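Local coordinates for protein enoyl-CoA hydratase subunit I (Geobacillus kaustophilus, PDB 2PBP) that probably catalyses the reversible hydration of enoyl-CoA thioesters in beta-oxidation, at residues A[50-55]-A[196-201]; A[148-153]-A[174-179]; A[5-10]-A[34-39]; A[121-126]-A[181-186]. All blocks are in the same frame, centred on the assembly; numbering follows the deposited sequence.

Contact 1. Residues A[50-55]-A[196-201]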
loop_
_atom_site.group_PDB
_atom_site.type_symbol
_atom_site.label_atom_id
_atom_site.label_comp_id
_atom_site.label_asym_id
_atom_site.label_seq_id
_atom_site.Cartn_x
_atom_site.Cartn_y
_atom_site.Cartn_z
ATOM N N VAL A 50 -5.753 -22.701 10.526
ATOM C CA VAL A 50 -6.559 -21.578 10.069
ATOM C C VAL A 50 -5.676 -20.579 9.334
ATOM O O VAL A 50 -4.770 -19.983 9.918
ATOM C CB VAL A 50 -7.247 -20.881 11.258
ATOM C CG1 VAL A 50 -8.050 -19.686 10.772
ATOM C CG2 VAL A 50 -8.145 -21.869 11.976
ATOM N N ARG A 51 -5.946 -20.397 8.048
ATOM C CA ARG A 51 -5.163 -19.482 7.230
ATOM C C ARG A 51 -5.845 -18.135 7.022
ATOM O O ARG A 51 -5.192 -17.147 6.684
ATOM C CB ARG A 51 -4.869 -20.128 5.877
ATOM C CG ARG A 51 -4.111 -21.437 5.992
ATOM C CD ARG A 51 -3.685 -21.952 4.626
ATOM N NE ARG A 51 -2.807 -23.112 4.741
ATOM C CZ ARG A 51 -2.105 -23.619 3.732
ATOM N NH1 ARG A 51 -2.176 -23.067 2.525
ATOM N NH2 ARG A 51 -1.326 -24.673 3.933
ATOM N N VAL A 52 -7.160 -18.103 7.217
ATOM C CA VAL A 52 -7.934 -16.873 7.066
ATOM C C VAL A 52 -9.052 -16.866 8.103
ATOM O O VAL A 52 -9.664 -17.899 8.382
ATOM C CB VAL A 52 -8.574 -16.762 5.655
ATOM C CG1 VAL A 52 -9.235 -15.393 5.485
ATOM C CG2 VAL A 52 -7.520 -16.977 4.578
ATOM N N ILE A 53 -9.301 -15.698 8.679
ATOM C CA ILE A 53 -10.349 -15.534 9.675
ATOM C C ILE A 53 -11.381 -14.574 9.101
ATOM O O ILE A 53 -11.031 -13.510 8.591
ATOM C CB ILE A 53 -9.783 -14.938 10.986
ATOM C CG1 ILE A 53 -8.745 -15.890 11.584
ATOM C CG2 ILE A 53 -10.915 -14.661 11.973
ATOM C CD1 ILE A 53 -7.869 -15.282 12.678
ATOM N N VAL A 54 -12.649 -14.960 9.175
ATOM C CA VAL A 54 -13.734 -14.123 8.677
ATOM C C VAL A 54 -14.660 -13.743 9.828
ATOM O O VAL A 54 -15.082 -14.605 10.599
ATOM C CB VAL A 54 -14.564 -14.854 7.594
ATOM C CG1 VAL A 54 -15.795 -14.027 7.224
ATOM C CG2 VAL A 54 -13.706 -15.099 6.361
ATOM N N LEU A 55 -14.951 -12.452 9.947
ATOM C CA LEU A 55 -15.845 -11.959 10.986
ATOM C C LEU A 55 -17.129 -11.506 10.310
ATOM O O LEU A 55 -17.091 -10.846 9.270
ATOM C CB LEU A 55 -15.242 -10.759 11.719
ATOM C CG LEU A 55 -13.879 -10.872 12.398
ATOM C CD1 LEU A 55 -13.599 -9.573 13.143
ATOM C CD2 LEU A 55 -13.862 -12.051 13.354
ATOM N N ARG A 196 -9.551 -18.654 -1.625
ATOM C CA ARG A 196 -8.448 -18.373 -2.534
ATOM C C ARG A 196 -7.214 -17.924 -1.756
ATOM O O ARG A 196 -6.098 -18.339 -2.065
ATOM C CB ARG A 196 -8.843 -17.302 -3.551
ATOM C CG ARG A 196 -9.780 -17.805 -4.641
ATOM C CD ARG A 196 -9.754 -16.877 -5.847
ATOM N NE ARG A 196 -10.463 -15.623 -5.617
ATOM C CZ ARG A 196 -11.766 -15.453 -5.826
ATOM N NH1 ARG A 196 -12.505 -16.459 -6.273
ATOM N NH2 ARG A 196 -12.330 -14.276 -5.591
ATOM N N LEU A 197 -7.413 -17.077 -0.749
ATOM C CA LEU A 197 -6.289 -16.610 0.060
ATOM C C LEU A 197 -5.688 -17.779 0.846
ATOM O O LEU A 197 -4.479 -17.833 1.061
ATOM C CB LEU A 197 -6.739 -15.502 1.021
ATOM C CG LEU A 197 -7.087 -14.153 0.379
ATOM C CD1 LEU A 197 -7.708 -13.229 1.415
ATOM C CD2 LEU A 197 -5.827 -13.522 -0.203
ATOM N N ALA A 198 -6.534 -18.720 1.261
ATOM C CA ALA A 198 -6.062 -19.883 2.009
ATOM C C ALA A 198 -5.137 -20.756 1.155
ATOM O O ALA A 198 -4.396 -21.583 1.685
ATOM C CB ALA A 198 -7.250 -20.706 2.505
ATOM N N GLU A 199 -5.187 -20.576 -0.162
ATOM C CA GLU A 199 -4.345 -21.353 -1.076
ATOM C C GLU A 199 -2.992 -20.688 -1.310
ATOM O O GLU A 199 -2.102 -21.272 -1.934
ATOM C CB GLU A 199 -5.053 -21.554 -2.418
ATOM C CG GLU A 199 -6.261 -22.469 -2.348
ATOM C CD GLU A 199 -5.896 -23.877 -1.922
ATOM O OE1 GLU A 199 -5.173 -24.562 -2.681
ATOM O OE2 GLU A 199 -6.328 -24.299 -0.827
ATOM N N GLN A 200 -2.844 -19.464 -0.817
ATOM C CA GLN A 200 -1.597 -18.719 -0.958
ATOM C C GLN A 200 -0.642 -19.166 0.151
ATOM O O GLN A 200 -1.054 -19.865 1.078
ATOM C CB GLN A 200 -1.873 -17.217 -0.840
ATOM C CG GLN A 200 -2.700 -16.642 -1.987
ATOM C CD GLN A 200 -1.988 -16.753 -3.324
ATOM O OE1 GLN A 200 -1.855 -17.842 -3.881
ATOM N NE2 GLN A 200 -1.516 -15.622 -3.838
ATOM N N PRO A 201 0.643 -18.781 0.065
ATOM C CA PRO A 201 1.635 -19.160 1.085
ATOM C C PRO A 201 1.305 -18.467 2.406
ATOM O O PRO A 201 1.355 -17.248 2.490
ATOM C CB PRO A 201 2.956 -18.645 0.503
ATOM C CG PRO A 201 2.681 -18.494 -0.971
ATOM C CD PRO A 201 1.272 -17.985 -1.001
#

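Contact 2. Residues A[148-153]-A[174-179]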
loop_
_atom_site.group_PDB
_atom_site.type_symbol
_atom_site.label_atom_id
_atom_site.label_comp_id
_atom_site.label_asym_id
_atom_site.label_seq_id
_atom_site.Cartn_x
_atom_site.Cartn_y
_atom_site.Cartn_z
ATOM N N THR A 148 -9.128 8.303 9.419
ATOM C CA THR A 148 -8.305 9.407 8.936
ATOM C C THR A 148 -7.159 8.924 8.047
ATOM O O THR A 148 -6.848 9.541 7.026
ATOM C CB THR A 148 -7.730 10.220 10.113
ATOM O OG1 THR A 148 -8.810 10.782 10.872
ATOM C CG2 THR A 148 -6.839 11.349 9.603
ATOM N N LYS A 149 -6.525 7.823 8.432
ATOM C CA LYS A 149 -5.426 7.294 7.635
ATOM C C LYS A 149 -5.922 6.799 6.281
ATOM O O LYS A 149 -5.210 6.887 5.282
ATOM C CB LYS A 149 -4.717 6.158 8.379
ATOM C CG LYS A 149 -3.951 6.617 9.616
ATOM C CD LYS A 149 -3.068 5.512 10.168
ATOM C CE LYS A 149 -2.312 5.965 11.413
ATOM N NZ LYS A 149 -1.408 7.123 11.155
ATOM N N LEU A 150 -7.151 6.295 6.240
ATOM C CA LEU A 150 -7.707 5.785 4.994
ATOM C C LEU A 150 -8.242 6.835 4.025
ATOM O O LEU A 150 -8.023 6.727 2.819
ATOM C CB LEU A 150 -8.820 4.775 5.282
ATOM C CG LEU A 150 -8.396 3.406 5.820
ATOM C CD1 LEU A 150 -9.629 2.620 6.241
ATOM C CD2 LEU A 150 -7.622 2.652 4.744
ATOM N N ILE A 151 -8.939 7.847 4.536
ATOM C CA ILE A 151 -9.521 8.851 3.650
ATOM C C ILE A 151 -9.088 10.305 3.839
ATOM O O ILE A 151 -9.613 11.201 3.174
ATOM C CB ILE A 151 -11.075 8.756 3.701
ATOM C CG1 ILE A 151 -11.603 9.116 5.090
ATOM C CG2 ILE A 151 -11.508 7.320 3.419
ATOM C CD1 ILE A 151 -13.091 9.468 5.144
ATOM N N GLY A 152 -8.139 10.542 4.739
ATOM C CA GLY A 152 -7.667 11.899 4.965
ATOM C C GLY A 152 -8.472 12.650 6.011
ATOM O O GLY A 152 -9.632 12.320 6.245
ATOM N N PRO A 153 -7.892 13.681 6.644
ATOM C CA PRO A 153 -8.587 14.462 7.674
ATOM C C PRO A 153 -9.791 15.286 7.215
ATOM O O PRO A 153 -10.750 15.460 7.973
ATOM C CB PRO A 153 -7.476 15.339 8.244
ATOM C CG PRO A 153 -6.622 15.592 7.045
ATOM C CD PRO A 153 -6.541 14.218 6.407
ATOM N N LEU A 174 -14.048 5.085 -1.558
ATOM C CA LEU A 174 -13.033 5.705 -0.712
ATOM C C LEU A 174 -11.877 4.764 -0.396
ATOM O O LEU A 174 -10.863 5.183 0.163
ATOM C CB LEU A 174 -13.667 6.206 0.592
ATOM C CG LEU A 174 -14.636 7.388 0.473
ATOM C CD1 LEU A 174 -15.316 7.635 1.811
ATOM C CD2 LEU A 174 -13.881 8.629 0.016
ATOM N N GLY A 175 -12.025 3.491 -0.751
ATOM C CA GLY A 175 -10.961 2.538 -0.495
ATOM C C GLY A 175 -11.028 1.883 0.871
ATOM O O GLY A 175 -10.054 1.285 1.332
ATOM N N ILE A 176 -12.176 2.010 1.529
ATOM C CA ILE A 176 -12.371 1.405 2.841
ATOM C C ILE A 176 -12.863 -0.030 2.649
ATOM O O ILE A 176 -12.401 -0.952 3.325
ATOM C CB ILE A 176 -13.412 2.189 3.663
ATOM C CG1 ILE A 176 -12.921 3.624 3.880
ATOM C CG2 ILE A 176 -13.657 1.486 4.994
ATOM C CD1 ILE A 176 -13.984 4.599 4.380
ATOM N N VAL A 177 -13.804 -0.202 1.725
ATOM C CA VAL A 177 -14.371 -1.511 1.411
ATOM C C VAL A 177 -13.765 -2.028 0.107
ATOM O O VAL A 177 -13.619 -1.279 -0.861
ATOM C CB VAL A 177 -15.912 -1.436 1.276
ATOM C CG1 VAL A 177 -16.450 -2.696 0.602
ATOM C CG2 VAL A 177 -16.543 -1.284 2.661
ATOM N N ASN A 178 -13.413 -3.309 0.087
ATOM C CA ASN A 178 -12.796 -3.910 -1.092
ATOM C C ASN A 178 -13.789 -4.253 -2.202
ATOM O O ASN A 178 -13.475 -4.117 -3.388
ATOM C CB ASN A 178 -12.003 -5.149 -0.675
ATOM C CG ASN A 178 -10.770 -4.797 0.156
ATOM O OD1 ASN A 178 -9.732 -4.407 -0.381
ATOM N ND2 ASN A 178 -10.890 -4.917 1.471
ATOM N N ARG A 179 -14.980 -4.701 -1.823
ATOM C CA ARG A 179 -16.006 -5.034 -2.804
ATOM C C ARG A 179 -17.383 -5.083 -2.161
ATOM O O ARG A 179 -17.517 -5.332 -0.959
ATOM C CB ARG A 179 -15.706 -6.376 -3.478
ATOM C CG ARG A 179 -15.928 -7.589 -2.597
ATOM C CD ARG A 179 -15.756 -8.879 -3.387
ATOM N NE ARG A 179 -16.603 -8.914 -4.577
ATOM C CZ ARG A 179 -16.806 -9.998 -5.320
ATOM N NH1 ARG A 179 -16.223 -11.145 -4.995
ATOM N NH2 ARG A 179 -17.589 -9.936 -6.389
#

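Contact 3. Residues A[5-10]-A[34-39]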
loop_
_atom_site.group_PDB
_atom_site.type_symbol
_atom_site.label_atom_id
_atom_site.label_comp_id
_atom_site.label_asym_id
_atom_site.label_seq_id
_atom_site.Cartn_x
_atom_site.Cartn_y
_atom_site.Cartn_z
ATOM N N VAL A 5 -20.969 -17.158 24.810
ATOM C CA VAL A 5 -22.405 -16.941 24.878
ATOM C C VAL A 5 -22.869 -15.804 23.975
ATOM O O VAL A 5 -24.070 -15.589 23.817
ATOM C CB VAL A 5 -22.850 -16.634 26.326
ATOM C CG1 VAL A 5 -22.602 -17.841 27.211
ATOM C CG2 VAL A 5 -22.093 -15.425 26.858
ATOM N N SER A 6 -21.924 -15.084 23.377
ATOM C CA SER A 6 -22.267 -13.966 22.504
ATOM C C SER A 6 -21.808 -14.153 21.060
ATOM O O SER A 6 -22.172 -13.369 20.186
ATOM C CB SER A 6 -21.679 -12.666 23.059
ATOM O OG SER A 6 -22.148 -12.423 24.375
ATOM N N ILE A 7 -21.003 -15.180 20.814
ATOM C CA ILE A 7 -20.514 -15.448 19.466
ATOM C C ILE A 7 -20.568 -16.936 19.157
ATOM O O ILE A 7 -20.735 -17.757 20.056
ATOM C CB ILE A 7 -19.052 -14.942 19.280
ATOM C CG1 ILE A 7 -18.102 -15.658 20.246
ATOM C CG2 ILE A 7 -18.988 -13.441 19.520
ATOM C CD1 ILE A 7 -17.569 -16.991 19.748
ATOM N N ALA A 8 -20.432 -17.269 17.877
ATOM C CA ALA A 8 -20.438 -18.653 17.427
ATOM C C ALA A 8 -19.300 -18.820 16.428
ATOM O O ALA A 8 -19.248 -18.119 15.416
ATOM C CB ALA A 8 -21.768 -18.990 16.771
ATOM N N ALA A 9 -18.383 -19.737 16.720
ATOM C CA ALA A 9 -17.246 -19.976 15.839
ATOM C C ALA A 9 -17.337 -21.336 15.161
ATOM O O ALA A 9 -17.853 -22.298 15.733
ATOM C CB ALA A 9 -15.943 -19.873 16.629
ATOM N N ARG A 10 -16.831 -21.406 13.935
ATOM C CA ARG A 10 -16.840 -22.642 13.166
ATOM C C ARG A 10 -15.737 -22.593 12.123
ATOM O O ARG A 10 -15.175 -21.533 11.852
ATOM C CB ARG A 10 -18.193 -22.840 12.472
ATOM C CG ARG A 10 -18.527 -21.801 11.410
ATOM C CD ARG A 10 -19.951 -21.994 10.891
ATOM N NE ARG A 10 -20.341 -20.972 9.923
ATOM C CZ ARG A 10 -19.994 -20.976 8.638
ATOM N NH1 ARG A 10 -19.244 -21.957 8.148
ATOM N NH2 ARG A 10 -20.395 -19.993 7.843
ATOM N N VAL A 34 -16.820 -7.804 23.078
ATOM C CA VAL A 34 -15.471 -7.592 22.563
ATOM C C VAL A 34 -14.498 -8.619 23.138
ATOM O O VAL A 34 -13.673 -9.171 22.409
ATOM C CB VAL A 34 -14.965 -6.168 22.890
ATOM C CG1 VAL A 34 -13.510 -6.008 22.444
ATOM C CG2 VAL A 34 -15.851 -5.138 22.195
ATOM N N ALA A 35 -14.599 -8.882 24.440
ATOM C CA ALA A 35 -13.716 -9.849 25.080
ATOM C C ALA A 35 -13.865 -11.225 24.436
ATOM O O ALA A 35 -12.876 -11.917 24.209
ATOM C CB ALA A 35 -14.007 -9.930 26.575
ATOM N N GLU A 36 -15.099 -11.620 24.137
ATOM C CA GLU A 36 -15.332 -12.917 23.509
ATOM C C GLU A 36 -14.749 -12.947 22.100
ATOM O O GLU A 36 -14.169 -13.950 21.678
ATOM C CB GLU A 36 -16.829 -13.236 23.471
ATOM C CG GLU A 36 -17.406 -13.579 24.841
ATOM C CD GLU A 36 -18.845 -14.046 24.775
ATOM O OE1 GLU A 36 -19.141 -14.944 23.960
ATOM O OE2 GLU A 36 -19.680 -13.521 25.543
ATOM N N ILE A 37 -14.899 -11.843 21.378
ATOM C CA ILE A 37 -14.367 -11.750 20.025
ATOM C C ILE A 37 -12.848 -11.888 20.073
ATOM O O ILE A 37 -12.263 -12.626 19.285
ATOM C CB ILE A 37 -14.745 -10.404 19.367
ATOM C CG1 ILE A 37 -16.267 -10.317 19.208
ATOM C CG2 ILE A 37 -14.045 -10.267 18.023
ATOM C CD1 ILE A 37 -16.802 -8.922 18.892
ATOM N N VAL A 38 -12.213 -11.186 21.009
ATOM C CA VAL A 38 -10.759 -11.244 21.153
ATOM C C VAL A 38 -10.291 -12.668 21.443
ATOM O O VAL A 38 -9.321 -13.151 20.850
ATOM C CB VAL A 38 -10.269 -10.324 22.296
ATOM C CG1 VAL A 38 -8.792 -10.573 22.576
ATOM C CG2 VAL A 38 -10.491 -8.873 21.917
ATOM N N ALA A 39 -10.988 -13.338 22.352
ATOM C CA ALA A 39 -10.639 -14.701 22.720
ATOM C C ALA A 39 -10.764 -15.635 21.519
ATOM O O ALA A 39 -9.876 -16.445 21.259
ATOM C CB ALA A 39 -11.533 -15.177 23.855
#

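Contact 4. Residues A[121-126]-A[181-186]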
loop_
_atom_site.group_PDB
_atom_site.type_symbol
_atom_site.label_atom_id
_atom_site.label_comp_id
_atom_site.label_asym_id
_atom_site.label_seq_id
_atom_site.Cartn_x
_atom_site.Cartn_y
_atom_site.Cartn_z
ATOM N N VAL A 121 -15.492 -7.068 2.885
ATOM C CA VAL A 121 -16.411 -7.411 1.804
ATOM C C VAL A 121 -17.751 -7.001 2.388
ATOM O O VAL A 121 -18.130 -7.475 3.460
ATOM C CB VAL A 121 -16.427 -8.918 1.507
ATOM C CG1 VAL A 121 -17.466 -9.222 0.433
ATOM C CG2 VAL A 121 -15.046 -9.373 1.057
ATOM N N ALA A 122 -18.466 -6.119 1.697
ATOM C CA ALA A 122 -19.733 -5.636 2.223
ATOM C C ALA A 122 -20.957 -5.947 1.387
ATOM O O ALA A 122 -20.892 -6.062 0.164
ATOM C CB ALA A 122 -19.647 -4.126 2.454
ATOM N N SER A 123 -22.076 -6.079 2.089
ATOM C CA SER A 123 -23.370 -6.320 1.475
ATOM C C SER A 123 -23.930 -4.953 1.113
ATOM O O SER A 123 -23.426 -3.925 1.568
ATOM C CB SER A 123 -24.314 -6.998 2.472
ATOM O OG SER A 123 -25.672 -6.791 2.112
ATOM N N SER A 124 -24.973 -4.944 0.292
ATOM C CA SER A 124 -25.619 -3.700 -0.085
ATOM C C SER A 124 -26.429 -3.223 1.120
ATOM O O SER A 124 -26.861 -2.077 1.185
ATOM C CB SER A 124 -26.543 -3.926 -1.286
ATOM O OG SER A 124 -25.812 -4.308 -2.437
ATOM N N ALA A 125 -26.629 -4.124 2.076
ATOM C CA ALA A 125 -27.384 -3.821 3.283
ATOM C C ALA A 125 -26.501 -3.116 4.310
ATOM O O ALA A 125 -26.975 -2.691 5.364
ATOM C CB ALA A 125 -27.939 -5.110 3.884
ATOM N N ALA A 126 -25.215 -2.986 3.994
ATOM C CA ALA A 126 -24.263 -2.375 4.916
ATOM C C ALA A 126 -24.181 -0.854 4.914
ATOM O O ALA A 126 -24.273 -0.203 3.874
ATOM C CB ALA A 126 -22.871 -2.961 4.675
ATOM N N VAL A 181 -21.402 -6.649 -2.613
ATOM C CA VAL A 181 -22.238 -7.648 -3.265
ATOM C C VAL A 181 -23.615 -7.674 -2.619
ATOM O O VAL A 181 -23.797 -7.193 -1.501
ATOM C CB VAL A 181 -21.618 -9.058 -3.172
ATOM C CG1 VAL A 181 -20.326 -9.109 -3.977
ATOM C CG2 VAL A 181 -21.357 -9.417 -1.718
ATOM N N SER A 182 -24.585 -8.231 -3.333
ATOM C CA SER A 182 -25.945 -8.320 -2.825
ATOM C C SER A 182 -25.953 -9.144 -1.538
ATOM O O SER A 182 -25.132 -10.043 -1.360
ATOM C CB SER A 182 -26.853 -8.961 -3.877
ATOM O OG SER A 182 -28.215 -8.858 -3.506
ATOM N N PRO A 183 -26.886 -8.845 -0.620
ATOM C CA PRO A 183 -27.006 -9.551 0.662
ATOM C C PRO A 183 -26.915 -11.074 0.622
ATOM O O PRO A 183 -26.157 -11.673 1.387
ATOM C CB PRO A 183 -28.357 -9.072 1.187
ATOM C CG PRO A 183 -28.410 -7.667 0.689
ATOM C CD PRO A 183 -27.914 -7.795 -0.733
ATOM N N GLU A 184 -27.677 -11.705 -0.264
ATOM C CA GLU A 184 -27.679 -13.160 -0.334
ATOM C C GLU A 184 -26.414 -13.784 -0.921
ATOM O O GLU A 184 -26.268 -15.002 -0.910
ATOM C CB GLU A 184 -28.910 -13.660 -1.104
ATOM C CG GLU A 184 -28.857 -13.520 -2.620
ATOM C CD GLU A 184 -28.792 -12.083 -3.096
ATOM O OE1 GLU A 184 -29.311 -11.188 -2.392
ATOM O OE2 GLU A 184 -28.239 -11.852 -4.191
ATOM N N LEU A 185 -25.501 -12.954 -1.416
ATOM C CA LEU A 185 -24.256 -13.453 -1.999
ATOM C C LEU A 185 -23.038 -13.126 -1.140
ATOM O O LEU A 185 -21.937 -13.600 -1.412
ATOM C CB LEU A 185 -24.042 -12.852 -3.392
ATOM C CG LEU A 185 -25.075 -13.177 -4.472
ATOM C CD1 LEU A 185 -24.730 -12.424 -5.753
ATOM C CD2 LEU A 185 -25.096 -14.674 -4.715
ATOM N N LEU A 186 -23.238 -12.320 -0.101
ATOM C CA LEU A 186 -22.140 -11.903 0.769
ATOM C C LEU A 186 -21.248 -13.022 1.313
ATOM O O LEU A 186 -20.036 -13.017 1.086
ATOM C CB LEU A 186 -22.680 -11.075 1.942
ATOM C CG LEU A 186 -21.618 -10.647 2.962
ATOM C CD1 LEU A 186 -20.562 -9.791 2.272
ATOM C CD2 LEU A 186 -22.270 -9.888 4.097
#

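Contact 1. Residues A[50-55]-A[196-201]
Arg51 lies alongside Ala198 and reaches past it to the carbonyl at the end of helix 186-198, while Val52, the next residue, presses a single methyl against the same turn. The arginine first makes apolar contact, its CB lying 4.2 Å from CB of Ala198. From there the chain runs out extended from CG to NE (chi2 -173°), which carries the guanidinium beyond the methyl to the backbone oxygen. NH1 donates to Ala198 O at 2.8 Å, close to the direction in which the C=O bond points (164° at the oxygen). The oxygen sits near an edge of the guanidinium, tilted 21° from its plane, and the N-H is moderately bent. CD packs against the same oxygen, 3.0 Å from Ala198 O. NH2 is hydrogen-bonded to Phe255 O, so two backbone carbonyls fix the rotation of the group. An alanine in place of Arg51 would probably leave Ala198 O and Phe255 O without this donor and open a gap where the extended chain passes the carbonyl.

Val52, the first residue of the strand, also faces the helix. Its CG2, anti to the carbonyl carbon, touches CB of Leu197 at 3.9 Å, the two side chains crossing at about a right angle. Beyond the contact, Leu197 packs on Trp161 of the second subunit, and Gln200 NE2 donates a hydrogen bond to the backbone oxygen, Trp161 O, of that same residue in the second subunit.

The arrangement is that of a helix covering one face of the sheet in an alpha/beta crotonase fold, with an arginine binding a carbonyl at the helix C-terminal end.

Contact 2. Residues A[148-153]-A[174-179]
Ile151 and Ile176 meet at the centre of an essentially aliphatic contact between the end of helix 143-151 and the loop that follows helix 168-173. Branched aliphatic chains do the touching. CG2 of Ile151 is the shared methyl: it lies 3.7 Å from CB of Leu174 and 3.8 Å from CD1 of Ile176, and so fills the angle between the two loop side chains. The torsion explains its role, since CG1 of Ile151 occupies the position between the backbone N and the carbonyl carbon (chi1 65°), leaving CG2 to face the loop. The preceding residue, Leu150, adds a looser touch, its CD1 lying 4.2 Å from CG1 of Ile176. In each of these pairs the side chains cross obliquely.

Backbone geometry shapes both edges. Gly175 ends helix 168-173 in a Schellman motif with positive phi (88°), turning the chain so that Leu174 and Ile176 flank it and both reach Ile151. Gly152, also with positive phi, follows helix 143-151, and its N bonds to Thr148 O at 2.8 Å.

Outside partners extend the same apolar layer. Leu115 of helix 109-115 packs on both Leu150 and Ile176, Trp159 packs on Ile151, and Pro153 of the second subunit touches Leu150.

With methyl and methylene groups bringing the side chains together, the contact depends on shape and burial of apolar surface and has little directional preference.

Contact 3. Residues A[5-10]-A[34-39]
The N-terminal edge of the sheet is tied here to helix 31-46, whose Glu36 carboxylate receives the backbone and side chain of the residues leading into strand 7-12. Three hydrogen bonds join Glu36 to Val5 and Ser6. OE1 accepts two backbone N-H groups: Ser6 N at 2.8 Å, on the syn side and 18° out of the carboxylate plane, and Val5 N at 3.0 Å, from well above that plane. The Ser6 bond is the straighter of the two. OE2 takes the third, from Ser6 OG at 2.9 Å, which likewise comes from above the plane. Ser6 thus grips both oxygens, one with its main chain and one with its hydroxyl.

The acid gets there by an extended reach: beyond CG the chain of Glu36 is straight (chi2 -173°), carrying the carboxylate away from the helix to the consecutive amides. Gln32, one helical turn earlier, donates through NE2 to OE2. Together these donors hold the buried carboxylate in place and probably favour its ionised form.

Apolar atoms lie next to the carboxylate. CG2 of Val5 lies 3.3 Å from OE2 of Glu36. Farther along, Ile7 runs past the glutamate in the opposite direction, and its CG2 touches CG1 of Ile37 at 4.2 Å. Leu20 of the neighbouring strand packs on both isoleucines.

With Ile7 and Ile37 in contact between strand and helix, this is a helix packed against the antiparallel edge of an alpha/beta sheet, its acid side chain capping the main-chain amides that lead into the edge strand.

Contact 4. Residues A[121-126]-A[181-186]
Val181 N donates to Ala122 O at 2.9 Å in a fairly straight hydrogen bond (159°) that joins 119-123 and 179-181, neighbouring parallel strands at one edge of the crotonase-fold sheet. It is the one clear backbone link between the segments. Next to it, CA of Ser123 makes a CA-H...O contact with Val181 O at 3.1 Å.

Apolar packing fills the side toward helix 186-198. CD1 of Leu186 touches CG1 of Val121 at 3.6 Å, the two side chains sliding past each other in opposite directions, and CD2 of the same leucine lies 3.9 Å from CB of Ser123. With its CG anti to the backbone N (chi1 177°), Leu186 spreads its two methyls over Val121 and Ser123. Thr190 and Leu193 of the helix continue this cover over Val121. At the outer end the ring of Pro183 meets the turn, its CG lying 4.1 Å from CB of Ala125.

Polar side chains act mainly within their own segments. Ser182 OG donates to Glu184 OE1 at 2.8 Å, reaching it on the syn side. Ser123 opens a type I turn that ends at Ala126, and its hydroxyl also forms an ST turn. An alanine at Ser123 would probably leave the amide of Ala125 without its acceptor, free the turn to shift, and open a gap beside Pro183. Ser123 OG accepts from Ala125 N at 2.8 Å along a nearly straight bond (168°), with Pro183 CG 3.2 Å from the same Ser123 OG.

In the fold
Contacts 1, 3 and 4 all reach the six-stranded sheet, at an inner strand, at the 7-12 edge and at the 179-181 edge respectively. Contacts 1 and 4 also share helix 186-198, using its last turn and its first residue. Contact 2 lies mostly beside the sheet, its second segment running into strand 179-181, and joins contact 4 directly, Arg179 O probably bonding to Ala122 N. Contacts 1, 2 and 3 are largely buried, whereas contact 4 is partly open. Their chemistry differs: a carboxylate takes up main-chain amides in contact 3, an arginine a helix-end carbonyl in contact 1, contact 2 is essentially aliphatic, and contact 4 combines a strand backbone bond, an ST turn and aliphatic packing. Contacts 1 and 2 also touch the second subunit.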